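Local coordinates for initiator protein NS1 (PDB 4KW3) that probably nicks one DNA strand at the viral replication origin through its N-terminal nuclease domain, thereby starting rolling-circle replication of human bocavirus, at residues Ala130-Ile141 with Ala176-Ile187. Numbering follows the deposited sequence.
Sequences AKSSCAQFYGLI and AWGGVTGGNMQI
M185 of strand 185-187 packs against helix 134-141, its atoms meeting C134, F137, Y138 and I141, and its flexible, unbranched chain suits the path it must take. Its CB slides past Y138, 3.7 Å from Y138 CB. With CG of M185 anti to the backbone N (chi1 -167°), M185 CG comes to lie 3.3 Å from C134 O, a carbonyl already engaged by Y138 N. A bend at chi2 (58°) then turns SD toward I141 CD1. The terminal CE ends over one face of F137, 3.8 Å from the ring centroid, in a CH-pi contact that belongs to a Met-aromatic pair; Y18 meets the same ring edge-to-face.

Toward the helix start, branched I187 serves two neighbours at once: its CD1 lies against A130 CB (3.5 Å), while its CG2 lies beside the aliphatic part of K131, whose extended chain carries the ammonium away. On the other flank the long, flat Y138 ring lies obliquely, spanning from A176 CB past T181 to N184. Small residues let the chains come close here: A135 CB sits 3.4 Å from G179 CA, where G179, at positive phi, closes helix 160-177 in a Schellman motif.

The type I' turn T181-N184 is tied within itself, since T181 O accepts from both N184 N and N184 ND2 (2.9 Å for ND2), and T181 OG1 takes G183 N in an ST turn. A130 O bonds Y18 OH of sheet strand 15-21, but between segments 130-141 and 176-187 the contact rests chiefly on apolar, aromatic and sulfur packing.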
loop_
_atom_site.group_PDB
_atom_site.type_symbol
_atom_site.label_atom_id
_atom_site.label_comp_id
_atom_site.label_asym_id
_atom_site.label_seq_id
_atom_site.Cartn_x
_atom_site.Cartn_y
_atom_site.Cartn_z
ATOM N N ALA A 130 -1.933 -20.327 -0.083
ATOM C CA ALA A 130 -1.475 -18.935 -0.035
ATOM C C ALA A 130 -0.422 -18.542 -1.081
ATOM O O ALA A 130 -0.562 -17.505 -1.727
ATOM C CB ALA A 130 -0.998 -18.569 1.372
ATOM N N LYS A 131 0.624 -19.340 -1.242
ATOM C CA LYS A 131 1.659 -19.021 -2.225
ATOM C C LYS A 131 1.126 -19.100 -3.654
ATOM O O LYS A 131 1.416 -18.239 -4.490
ATOM C CB LYS A 131 2.890 -19.931 -2.071
ATOM C CG LYS A 131 4.010 -19.541 -3.016
ATOM C CD LYS A 131 5.342 -20.135 -2.665
ATOM C CE LYS A 131 6.382 -19.684 -3.693
ATOM N NZ LYS A 131 7.720 -20.307 -3.480
ATOM N N SER A 132 0.350 -20.138 -3.931
ATOM C CA SER A 132 -0.155 -20.390 -5.282
ATOM C C SER A 132 -1.191 -19.346 -5.709
ATOM O O SER A 132 -1.507 -19.216 -6.898
ATOM C CB SER A 132 -0.752 -21.798 -5.380
ATOM O OG SER A 132 -1.962 -21.890 -4.642
ATOM N N SER A 133 -1.705 -18.588 -4.740
ATOM C CA SER A 133 -2.718 -17.595 -5.045
ATOM C C SER A 133 -2.110 -16.293 -5.512
ATOM O O SER A 133 -2.843 -15.372 -5.833
ATOM C CB SER A 133 -3.638 -17.339 -3.862
ATOM O OG SER A 133 -4.320 -18.521 -3.521
ATOM N N CYS A 134 -0.781 -16.217 -5.537
ATOM C CA CYS A 134 -0.097 -15.013 -5.984
ATOM C C CYS A 134 -0.570 -14.444 -7.332
ATOM O O CYS A 134 -0.862 -13.260 -7.427
ATOM C CB CYS A 134 1.423 -15.200 -6.003
ATOM S SG CYS A 134 2.201 -14.983 -4.404
ATOM N N ALA A 135 -0.629 -15.267 -8.374
ATOM C CA ALA A 135 -1.007 -14.756 -9.695
ATOM C C ALA A 135 -2.446 -14.226 -9.725
ATOM O O ALA A 135 -2.726 -13.159 -10.285
ATOM C CB ALA A 135 -0.797 -15.817 -10.765
ATOM N N GLN A 136 -3.345 -14.980 -9.109
ATOM C CA GLN A 136 -4.737 -14.599 -9.007
ATOM C C GLN A 136 -4.853 -13.257 -8.282
ATOM O O GLN A 136 -5.553 -12.352 -8.742
ATOM C CB GLN A 136 -5.498 -15.694 -8.261
ATOM C CG GLN A 136 -6.963 -15.440 -8.017
ATOM C CD GLN A 136 -7.563 -16.399 -6.995
ATOM O OE1 GLN A 136 -6.844 -17.132 -6.310
ATOM N NE2 GLN A 136 -8.889 -16.426 -6.921
ATOM N N PHE A 137 -4.147 -13.139 -7.160
ATOM C CA PHE A 137 -4.157 -11.939 -6.340
ATOM C C PHE A 137 -3.619 -10.774 -7.166
ATOM O O PHE A 137 -4.207 -9.690 -7.184
ATOM C CB PHE A 137 -3.313 -12.153 -5.080
ATOM C CG PHE A 137 -3.625 -11.195 -3.952
ATOM C CD1 PHE A 137 -4.509 -10.132 -4.134
ATOM C CD2 PHE A 137 -3.028 -11.359 -2.707
ATOM C CE1 PHE A 137 -4.800 -9.251 -3.091
ATOM C CE2 PHE A 137 -3.298 -10.478 -1.671
ATOM C CZ PHE A 137 -4.193 -9.425 -1.858
ATOM N N TYR A 138 -2.504 -11.017 -7.848
ATOM C CA TYR A 138 -1.883 -10.053 -8.753
ATOM C C TYR A 138 -2.883 -9.539 -9.795
ATOM O O TYR A 138 -2.952 -8.334 -10.057
ATOM C CB TYR A 138 -0.697 -10.700 -9.467
ATOM C CG TYR A 138 0.188 -9.744 -10.249
ATOM C CD1 TYR A 138 0.629 -8.546 -9.692
ATOM C CD2 TYR A 138 0.611 -10.060 -11.540
ATOM C CE1 TYR A 138 1.456 -7.677 -10.408
ATOM C CE2 TYR A 138 1.423 -9.209 -12.257
ATOM C CZ TYR A 138 1.839 -8.016 -11.693
ATOM O OH TYR A 138 2.649 -7.182 -12.422
ATOM N N GLY A 139 -3.657 -10.450 -10.377
ATOM C CA GLY A 139 -4.596 -10.089 -11.418
ATOM C C GLY A 139 -5.757 -9.259 -10.904
ATOM O O GLY A 139 -6.175 -8.297 -11.533
ATOM N N LEU A 140 -6.276 -9.635 -9.747
ATOM C CA LEU A 140 -7.311 -8.869 -9.099
ATOM C C LEU A 140 -6.818 -7.449 -8.767
ATOM O O LEU A 140 -7.567 -6.479 -8.900
ATOM C CB LEU A 140 -7.757 -9.584 -7.833
ATOM C CG LEU A 140 -8.419 -10.949 -8.018
ATOM C CD1 LEU A 140 -8.733 -11.556 -6.650
ATOM C CD2 LEU A 140 -9.670 -10.814 -8.834
ATOM N N ILE A 141 -5.566 -7.333 -8.323
ATOM C CA ILE A 141 -5.007 -6.027 -7.981
ATOM C C ILE A 141 -4.926 -5.182 -9.223
ATOM O O ILE A 141 -5.319 -4.017 -9.207
ATOM C CB ILE A 141 -3.615 -6.116 -7.341
ATOM C CG1 ILE A 141 -3.734 -6.560 -5.881
ATOM C CG2 ILE A 141 -2.898 -4.770 -7.408
ATOM C CD1 ILE A 141 -2.403 -6.946 -5.237
ATOM N N ALA A 176 -1.095 -12.544 -15.743
ATOM C CA ALA A 176 -1.508 -13.018 -14.426
ATOM C C ALA A 176 -2.536 -14.133 -14.549
ATOM O O ALA A 176 -2.486 -15.111 -13.812
ATOM C CB ALA A 176 -2.044 -11.877 -13.581
ATOM N N TRP A 177 -3.465 -13.988 -15.487
ATOM C CA TRP A 177 -4.488 -14.999 -15.706
ATOM C C TRP A 177 -3.831 -16.313 -16.155
ATOM O O TRP A 177 -4.422 -17.387 -16.032
ATOM C CB TRP A 177 -5.513 -14.537 -16.744
ATOM C CG TRP A 177 -6.284 -13.279 -16.395
ATOM C CD1 TRP A 177 -6.381 -12.675 -15.169
ATOM C CD2 TRP A 177 -7.084 -12.484 -17.297
ATOM N NE1 TRP A 177 -7.170 -11.551 -15.254
ATOM C CE2 TRP A 177 -7.621 -11.415 -16.546
ATOM C CE3 TRP A 177 -7.394 -12.572 -18.667
ATOM C CZ2 TRP A 177 -8.455 -10.435 -17.125
ATOM C CZ3 TRP A 177 -8.223 -11.598 -19.236
ATOM C CH2 TRP A 177 -8.740 -10.547 -18.464
ATOM N N GLY A 178 -2.609 -16.223 -16.675
ATOM C CA GLY A 178 -1.840 -17.409 -17.017
ATOM C C GLY A 178 -0.820 -17.800 -15.954
ATOM O O GLY A 178 0.091 -18.583 -16.209
ATOM N N GLY A 179 -0.958 -17.233 -14.760
ATOM C CA GLY A 179 -0.112 -17.596 -13.640
ATOM C C GLY A 179 1.280 -17.008 -13.603
ATOM O O GLY A 179 2.108 -17.410 -12.790
ATOM N N VAL A 180 1.535 -16.028 -14.451
ATOM C CA VAL A 180 2.803 -15.320 -14.402
ATOM C C VAL A 180 2.643 -13.975 -13.684
ATOM O O VAL A 180 1.711 -13.230 -13.969
ATOM C CB VAL A 180 3.327 -15.080 -15.827
ATOM C CG1 VAL A 180 4.647 -14.317 -15.798
ATOM C CG2 VAL A 180 3.478 -16.401 -16.537
ATOM N N THR A 181 3.554 -13.669 -12.759
ATOM C CA THR A 181 3.520 -12.401 -12.017
ATOM C C THR A 181 4.740 -11.528 -12.272
ATOM O O THR A 181 4.781 -10.369 -11.842
ATOM C CB THR A 181 3.499 -12.616 -10.505
ATOM O OG1 THR A 181 4.775 -13.128 -10.094
ATOM C CG2 THR A 181 2.409 -13.573 -10.110
ATOM N N GLY A 182 5.753 -12.101 -12.913
ATOM C CA GLY A 182 6.993 -11.396 -13.161
ATOM C C GLY A 182 7.752 -11.044 -11.901
ATOM O O GLY A 182 8.630 -10.195 -11.935
ATOM N N GLY A 183 7.425 -11.691 -10.787
ATOM C CA GLY A 183 8.047 -11.360 -9.514
ATOM C C GLY A 183 7.421 -10.181 -8.782
ATOM O O GLY A 183 7.891 -9.786 -7.719
ATOM N N ASN A 184 6.355 -9.625 -9.352
ATOM C CA ASN A 184 5.689 -8.442 -8.814
ATOM C C ASN A 184 4.592 -8.754 -7.816
ATOM O O ASN A 184 3.890 -7.861 -7.346
ATOM C CB ASN A 184 5.123 -7.610 -9.953
ATOM C CG ASN A 184 6.177 -7.229 -10.940
ATOM O OD1 ASN A 184 7.106 -6.504 -10.607
ATOM N ND2 ASN A 184 6.062 -7.733 -12.154
ATOM N N MET A 185 4.407 -10.035 -7.535
ATOM C CA MET A 185 3.495 -10.439 -6.475
ATOM C C MET A 185 4.161 -11.608 -5.758
ATOM O O MET A 185 4.314 -12.693 -6.327
ATOM C CB MET A 185 2.119 -10.841 -7.037
ATOM C CG MET A 185 1.056 -10.970 -5.964
ATOM S SD MET A 185 0.922 -9.396 -5.086
ATOM C CE MET A 185 -0.340 -9.751 -3.911
ATOM N N GLN A 186 4.590 -11.386 -4.522
ATOM C CA GLN A 186 5.301 -12.438 -3.804
ATOM C C GLN A 186 4.753 -12.593 -2.410
ATOM O O GLN A 186 4.259 -11.624 -1.827
ATOM C CB GLN A 186 6.805 -12.166 -3.777
ATOM C CG GLN A 186 7.418 -12.168 -5.178
ATOM C CD GLN A 186 8.921 -12.176 -5.161
ATOM O OE1 GLN A 186 9.528 -13.041 -4.543
ATOM N NE2 GLN A 186 9.535 -11.214 -5.835
ATOM N N ILE A 187 4.788 -13.822 -1.898
ATOM C CA ILE A 187 4.419 -14.063 -0.510
ATOM C C ILE A 187 5.697 -14.017 0.353
ATOM O O ILE A 187 6.745 -14.494 -0.063
ATOM C CB ILE A 187 3.673 -15.411 -0.366
ATOM C CG1 ILE A 187 3.078 -15.580 1.033
ATOM C CG2 ILE A 187 4.557 -16.610 -0.723
ATOM C CD1 ILE A 187 1.929 -16.596 1.067
#